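Side-chain contacts in antigen 43 (Escherichia coli, PDB 4KH3), which mediates self-association and clumping of bacterial cells through its beta-helical alpha domain, and probably contributes to biofilm formation: residues Asn32-Ser37 with Gly51-Lys56; Gln72-Gln75 with Thr79-Asp82. All blocks are in the same frame, centred on the assembly; numbering follows the deposited sequence.

Contact 1 of 2, residues Asn32-Ser37 with Gly51-Lys56; sequences NGVTVS and GGQWIK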
ATOM      1  N   ASN A  32     -35.879  27.918 -17.843  1.00 19.34           N
ATOM      2  CA  ASN A  32     -35.957  27.263 -16.547  1.00 20.19           C
ATOM      3  C   ASN A  32     -36.719  25.945 -16.596  1.00 22.24           C
ATOM      4  O   ASN A  32     -37.860  25.891 -17.052  1.00 26.52           O
ATOM      5  CB  ASN A  32     -36.599  28.208 -15.516  1.00 24.46           C
ATOM      6  CG  ASN A  32     -36.609  27.624 -14.110  1.00 32.54           C
ATOM      7  OD1 ASN A  32     -35.556  27.406 -13.515  1.00 36.82           O
ATOM      8  ND2 ASN A  32     -37.797  27.374 -13.571  1.00 37.40           N
ATOM      9  N   GLY A  33     -36.082  24.875 -16.142  1.00 18.37           N
ATOM     10  CA  GLY A  33     -36.784  23.621 -15.934  1.00 17.19           C
ATOM     11  C   GLY A  33     -37.055  22.821 -17.187  1.00 25.50           C
ATOM     12  O   GLY A  33     -37.884  21.910 -17.184  1.00 28.17           O
ATOM     13  N   VAL A  34     -36.356  23.154 -18.264  1.00 25.54           N
ATOM     14  CA  VAL A  34     -36.507  22.414 -19.504  1.00 23.47           C
ATOM     15  C   VAL A  34     -35.932  21.009 -19.335  1.00 25.75           C
ATOM     16  O   VAL A  34     -34.864  20.840 -18.748  1.00 25.47           O
ATOM     17  CB  VAL A  34     -35.788  23.135 -20.666  1.00 20.62           C
ATOM     18  CG1 VAL A  34     -35.884  22.324 -21.936  1.00 21.69           C
ATOM     19  CG2 VAL A  34     -36.380  24.509 -20.879  1.00 21.28           C
ATOM     20  N   THR A  35     -36.653  20.005 -19.830  1.00 27.24           N
ATOM     21  CA  THR A  35     -36.121  18.648 -19.965  1.00 20.56           C
ATOM     22  C   THR A  35     -35.561  18.477 -21.374  1.00 26.19           C
ATOM     23  O   THR A  35     -36.256  18.719 -22.360  1.00 27.45           O
ATOM     24  CB  THR A  35     -37.207  17.570 -19.710  1.00 25.68           C
ATOM     25  OG1 THR A  35     -37.701  17.696 -18.375  1.00 25.56           O
ATOM     26  CG2 THR A  35     -36.649  16.149 -19.903  1.00 15.18           C
ATOM     27  N   VAL A  36     -34.300  18.066 -21.463  1.00 25.21           N
ATOM     28  CA  VAL A  36     -33.598  17.972 -22.740  1.00 25.02           C
ATOM     29  C   VAL A  36     -33.335  16.506 -23.072  1.00 26.29           C
ATOM     30  O   VAL A  36     -32.535  15.840 -22.413  1.00 25.13           O
ATOM     31  CB  VAL A  36     -32.263  18.755 -22.695  1.00 20.74           C
ATOM     32  CG1 VAL A  36     -31.519  18.620 -23.997  1.00 18.63           C
ATOM     33  CG2 VAL A  36     -32.518  20.230 -22.381  1.00 25.76           C
ATOM     34  N   SER A  37     -34.019  15.999 -24.087  1.00 27.03           N
ATOM     35  CA  SER A  37     -33.942  14.581 -24.409  1.00 25.47           C
ATOM     36  C   SER A  37     -33.521  14.338 -25.837  1.00 24.43           C
ATOM     37  O   SER A  37     -33.886  13.334 -26.419  1.00 33.55           O
ATOM     38  CB  SER A  37     -35.284  13.919 -24.175  1.00 22.22           C
ATOM     39  OG  SER A  37     -35.677  14.079 -22.832  1.00 23.90           O
ATOM     40  N   GLY A  51     -29.687  19.217 -32.493  1.00 30.97           N
ATOM     41  CA  GLY A  51     -30.677  19.438 -31.447  1.00 26.65           C
ATOM     42  C   GLY A  51     -30.039  19.683 -30.086  1.00 32.17           C
ATOM     43  O   GLY A  51     -28.828  19.533 -29.919  1.00 26.09           O
ATOM     44  N   GLY A  52     -30.858  20.057 -29.110  1.00 30.53           N
ATOM     45  CA  GLY A  52     -30.373  20.322 -27.772  1.00 24.87           C
ATOM     46  C   GLY A  52     -30.700  21.727 -27.291  1.00 31.87           C
ATOM     47  O   GLY A  52     -31.294  22.534 -28.024  1.00 26.15           O
ATOM     48  N   GLN A  53     -30.331  22.005 -26.043  1.00 20.60           N
ATOM     49  CA  GLN A  53     -30.511  23.326 -25.462  1.00 23.74           C
ATOM     50  C   GLN A  53     -29.179  24.043 -25.550  1.00 22.57           C
ATOM     51  O   GLN A  53     -28.195  23.589 -24.974  1.00 25.27           O
ATOM     52  CB  GLN A  53     -30.946  23.218 -24.001  1.00 23.25           C
ATOM     53  CG  GLN A  53     -31.283  24.548 -23.348  1.00 19.53           C
ATOM     54  CD  GLN A  53     -31.643  24.410 -21.863  1.00 26.59           C
ATOM     55  OE1 GLN A  53     -30.855  23.887 -21.068  1.00 19.11           O
ATOM     56  NE2 GLN A  53     -32.835  24.884 -21.489  1.00 16.60           N
ATOM     57  N   TRP A  54     -29.150  25.141 -26.295  1.00 23.64           N
ATOM     58  CA  TRP A  54     -27.935  25.920 -26.501  1.00 22.75           C
ATOM     59  C   TRP A  54     -28.038  27.159 -25.640  1.00 25.93           C
ATOM     60  O   TRP A  54     -28.870  28.033 -25.894  1.00 31.27           O
ATOM     61  CB  TRP A  54     -27.785  26.311 -27.983  1.00 20.65           C
ATOM     62  CG  TRP A  54     -27.839  25.130 -28.912  1.00 19.82           C
ATOM     63  CD1 TRP A  54     -28.957  24.444 -29.299  1.00 22.32           C
ATOM     64  CD2 TRP A  54     -26.730  24.476 -29.546  1.00 18.70           C
ATOM     65  NE1 TRP A  54     -28.614  23.409 -30.137  1.00 28.09           N
ATOM     66  CE2 TRP A  54     -27.254  23.405 -30.306  1.00 22.15           C
ATOM     67  CE3 TRP A  54     -25.347  24.690 -29.549  1.00 23.66           C
ATOM     68  CZ2 TRP A  54     -26.446  22.552 -31.060  1.00 18.48           C
ATOM     69  CZ3 TRP A  54     -24.539  23.839 -30.303  1.00 21.63           C
ATOM     70  CH2 TRP A  54     -25.095  22.786 -31.049  1.00 23.36           C
ATOM     71  N   ILE A  55     -27.224  27.228 -24.595  1.00 25.29           N
ATOM     72  CA  ILE A  55     -27.222  28.412 -23.756  1.00 28.03           C
ATOM     73  C   ILE A  55     -26.168  29.312 -24.353  1.00 27.71           C
ATOM     74  O   ILE A  55     -24.981  29.004 -24.303  1.00 28.03           O
ATOM     75  CB  ILE A  55     -26.856  28.107 -22.290  1.00 25.45           C
ATOM     76  CG1 ILE A  55     -27.658  26.909 -21.765  1.00 27.82           C
ATOM     77  CG2 ILE A  55     -27.095  29.327 -21.432  1.00 19.20           C
ATOM     78  CD1 ILE A  55     -29.172  27.117 -21.759  1.00 19.03           C
ATOM     79  N   LYS A  56     -26.604  30.416 -24.942  1.00 23.68           N
ATOM     80  CA  LYS A  56     -25.685  31.284 -25.660  1.00 30.65           C
ATOM     81  C   LYS A  56     -25.109  32.365 -24.763  1.00 25.24           C
ATOM     82  O   LYS A  56     -25.523  32.520 -23.608  1.00 20.29           O
ATOM     83  CB  LYS A  56     -26.388  31.911 -26.867  1.00 36.82           C
ATOM     84  CG  LYS A  56     -27.107  30.885 -27.736  1.00 32.96           C
ATOM     85  CD  LYS A  56     -27.707  31.514 -28.981  1.00 45.88           C
ATOM     86  CE  LYS A  56     -26.611  32.007 -29.921  1.00 58.53           C
ATOM     87  NZ  LYS A  56     -25.621  30.920 -30.247  1.00 69.27           N
TER
HETATM   88  O   HOH W   1     -33.860  24.771 -18.600  1.00 21.33           O
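Where two successive N-terminal coils of the right-handed beta-helix meet, Gln53 reaches across the interior to Val34 and Val36. The NE2 end of the Gln53 amide comes up against Val34, the two side chains approaching from opposite directions. Its NE2 lies 3.5 Å from Val34 CB and 3.6 Å from Val34 CG2. Val36 meets the same glutamine nearer its root and crosses it at about a right angle, with Val36 CG2 3.7 Å from Gln53 CB. The other methyl, Val36 CG1, turns to the backbone and sits 4.3 Å from Gly52 CA.

Gln53 reaches this far because CG is anti to the backbone N (chi1 -175°) and the chain stays extended beyond it. A water ties the two segments together. It accepts from Val34 N at 3.0 Å and from Gln53 NE2 at 3.1 Å. Strand 52-55 lies parallel between strands 24-27 and 71-74, as successive coils do in this fold. The carboxamide is bonded along that stack: NE2 donates to Gln25 on one neighbouring strand, and OE1 accepts from Gln72 on the other and from Thr64. The polar end of this buried glutamine is thus satisfied on both its atoms, which should fix the rotation of the amide. Leu19 packs against both Val34 and Gln53.

Contact 2 of 2, residues Gln72-Gln75 with Thr79-Asp82; sequences QIVQ and TASD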
ATOM      1  N   GLN A  72     -26.982  19.370 -23.537  1.00 22.42           N
ATOM      2  CA  GLN A  72     -26.997  20.800 -23.243  1.00 18.85           C
ATOM      3  C   GLN A  72     -25.656  21.403 -23.651  1.00 21.03           C
ATOM      4  O   GLN A  72     -24.596  20.921 -23.244  1.00 18.28           O
ATOM      5  CB  GLN A  72     -27.273  21.071 -21.761  1.00 18.50           C
ATOM      6  CG  GLN A  72     -27.429  22.570 -21.413  1.00 17.75           C
ATOM      7  CD  GLN A  72     -27.442  22.831 -19.908  1.00 22.61           C
ATOM      8  OE1 GLN A  72     -26.588  22.326 -19.181  1.00 19.06           O
ATOM      9  NE2 GLN A  72     -28.413  23.619 -19.437  1.00 17.35           N
ATOM     10  N   ILE A  73     -25.695  22.452 -24.463  1.00 19.17           N
ATOM     11  CA  ILE A  73     -24.463  23.081 -24.913  1.00 20.58           C
ATOM     12  C   ILE A  73     -24.359  24.467 -24.314  1.00 25.08           C
ATOM     13  O   ILE A  73     -25.124  25.369 -24.653  1.00 23.47           O
ATOM     14  CB  ILE A  73     -24.359  23.171 -26.447  1.00 25.76           C
ATOM     15  CG1 ILE A  73     -24.616  21.807 -27.095  1.00 24.26           C
ATOM     16  CG2 ILE A  73     -22.995  23.709 -26.848  1.00 17.62           C
ATOM     17  CD1 ILE A  73     -26.057  21.593 -27.543  1.00 22.49           C
ATOM     18  N   VAL A  74     -23.414  24.621 -23.395  1.00 20.82           N
ATOM     19  CA  VAL A  74     -23.248  25.885 -22.718  1.00 19.41           C
ATOM     20  C   VAL A  74     -22.089  26.577 -23.371  1.00 23.35           C
ATOM     21  O   VAL A  74     -20.933  26.178 -23.204  1.00 27.77           O
ATOM     22  CB  VAL A  74     -22.990  25.700 -21.227  1.00 18.94           C
ATOM     23  CG1 VAL A  74     -22.767  27.047 -20.559  1.00 18.49           C
ATOM     24  CG2 VAL A  74     -24.158  24.975 -20.597  1.00 16.82           C
ATOM     25  N   GLN A  75     -22.407  27.607 -24.138  1.00 23.14           N
ATOM     26  CA  GLN A  75     -21.402  28.285 -24.936  1.00 30.19           C
ATOM     27  C   GLN A  75     -20.656  29.306 -24.103  1.00 26.94           C
ATOM     28  O   GLN A  75     -21.110  29.695 -23.021  1.00 27.48           O
ATOM     29  CB  GLN A  75     -22.065  28.939 -26.146  1.00 26.73           C
ATOM     30  CG  GLN A  75     -22.898  27.945 -26.934  1.00 34.10           C
ATOM     31  CD  GLN A  75     -22.843  28.165 -28.433  1.00 53.30           C
ATOM     32  OE1 GLN A  75     -23.544  29.028 -28.973  1.00 51.01           O
ATOM     33  NE2 GLN A  75     -22.012  27.377 -29.116  1.00 48.27           N
ATOM     34  N   THR A  79     -24.314  30.477 -19.104  1.00 21.83           N
ATOM     35  CA  THR A  79     -24.321  30.037 -17.724  1.00 21.61           C
ATOM     36  C   THR A  79     -25.365  28.956 -17.541  1.00 20.35           C
ATOM     37  O   THR A  79     -26.495  29.100 -18.005  1.00 28.89           O
ATOM     38  CB  THR A  79     -24.658  31.213 -16.797  1.00 21.62           C
ATOM     39  OG1 THR A  79     -23.642  32.210 -16.923  1.00 29.82           O
ATOM     40  CG2 THR A  79     -24.747  30.771 -15.336  1.00 13.95           C
ATOM     41  N   ALA A  80     -24.992  27.879 -16.860  1.00 18.93           N
ATOM     42  CA  ALA A  80     -25.937  26.815 -16.517  1.00 19.57           C
ATOM     43  C   ALA A  80     -25.903  26.608 -15.024  1.00 14.98           C
ATOM     44  O   ALA A  80     -24.841  26.619 -14.419  1.00 18.94           O
ATOM     45  CB  ALA A  80     -25.593  25.525 -17.227  1.00 15.67           C
ATOM     46  N   SER A  81     -27.071  26.420 -14.435  1.00 16.27           N
ATOM     47  CA  SER A  81     -27.197  26.350 -12.997  1.00 16.56           C
ATOM     48  C   SER A  81     -28.183  25.240 -12.600  1.00 18.08           C
ATOM     49  O   SER A  81     -29.262  25.145 -13.172  1.00 17.84           O
ATOM     50  CB  SER A  81     -27.689  27.710 -12.485  1.00 16.83           C
ATOM     51  OG  SER A  81     -27.989  27.652 -11.100  1.00 25.67           O
ATOM     52  N   ASP A  82     -27.803  24.419 -11.620  1.00 20.08           N
ATOM     53  CA  ASP A  82     -28.645  23.336 -11.095  1.00 17.93           C
ATOM     54  C   ASP A  82     -29.034  22.361 -12.191  1.00 22.07           C
ATOM     55  O   ASP A  82     -30.205  22.000 -12.339  1.00 25.63           O
ATOM     56  CB  ASP A  82     -29.916  23.862 -10.412  1.00 16.94           C
ATOM     57  CG  ASP A  82     -29.623  24.738  -9.203  1.00 36.17           C
ATOM     58  OD1 ASP A  82     -28.492  24.671  -8.660  1.00 24.66           O
ATOM     59  OD2 ASP A  82     -30.544  25.488  -8.786  1.00 35.63           O
TER
HETATM   60  O   HOH W   2     -29.310  24.038 -16.156  1.00 17.32           O
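With CG1 anti to the backbone N (chi1 178°), Val74 sends its CG2 methyl to Ala80 and CG1 to the backbone of Thr79. Gln72 lies stretched out, its CG turned away from the backbone N (chi1 -175°), which carries its carboxamide over to the same alanine. Both residues sit on strand 71-74, and the chain turns a corner of the beta-helix before entering strand 79-81. The short axes of 72-74 and 79-81 make an angle of 130° and approach to 7.9 Å. This is packing between two adjacent faces of the coil, on the inside of the corner.

Val74 CG2 lies 3.7 Å from Ala80 CB, an apolar methyl-to-methyl contact. The CG1 methyl of Val74 is 4.0 Å from Thr79 N, at the start of the second strand. The CB of Thr79 points away from the first strand. Ala80 CB also faces the glutamine amide, with Gln72 OE1 at 3.9 Å, and this touch is van der Waals in kind.

The amide finds its polar partners along the helix axis. OE1 accepts from Gln91, on the strand of the following coil. Gln72 therefore belongs to a hydrogen-bonded ladder of glutamines, Gln25, Gln53, Gln72 and Gln91, in four successive coils. Leu93 packs on Val74 from the following coil. A water joins the segments more loosely: it donates to Ser81 O at 3.2 Å and accepts a weak bond from Gln72 NE2 at 3.4 Å.

From the N terminus, the chain passes strand 35-36 and then a 15-residue connection without helix or strand before entering strand 52-55, where contact 1 closes. It runs on through strands 60-62 and 65-66 to strand 71-74, then turns within four residues to strand 79-81, where contact 2 closes. The contacts follow in series, neither nested nor crossed, with centres about 8 Å apart. Parallel pairing of strands 52-55 and 71-74 joins them: Gln53 O lies 2.8 Å from Ile73 N, and Ile55 N 2.8 Å from Ile73 O, both probable hydrogen bonds. Contact 1 ties one coil to the next, and contact 2 joins two faces within the coil after that.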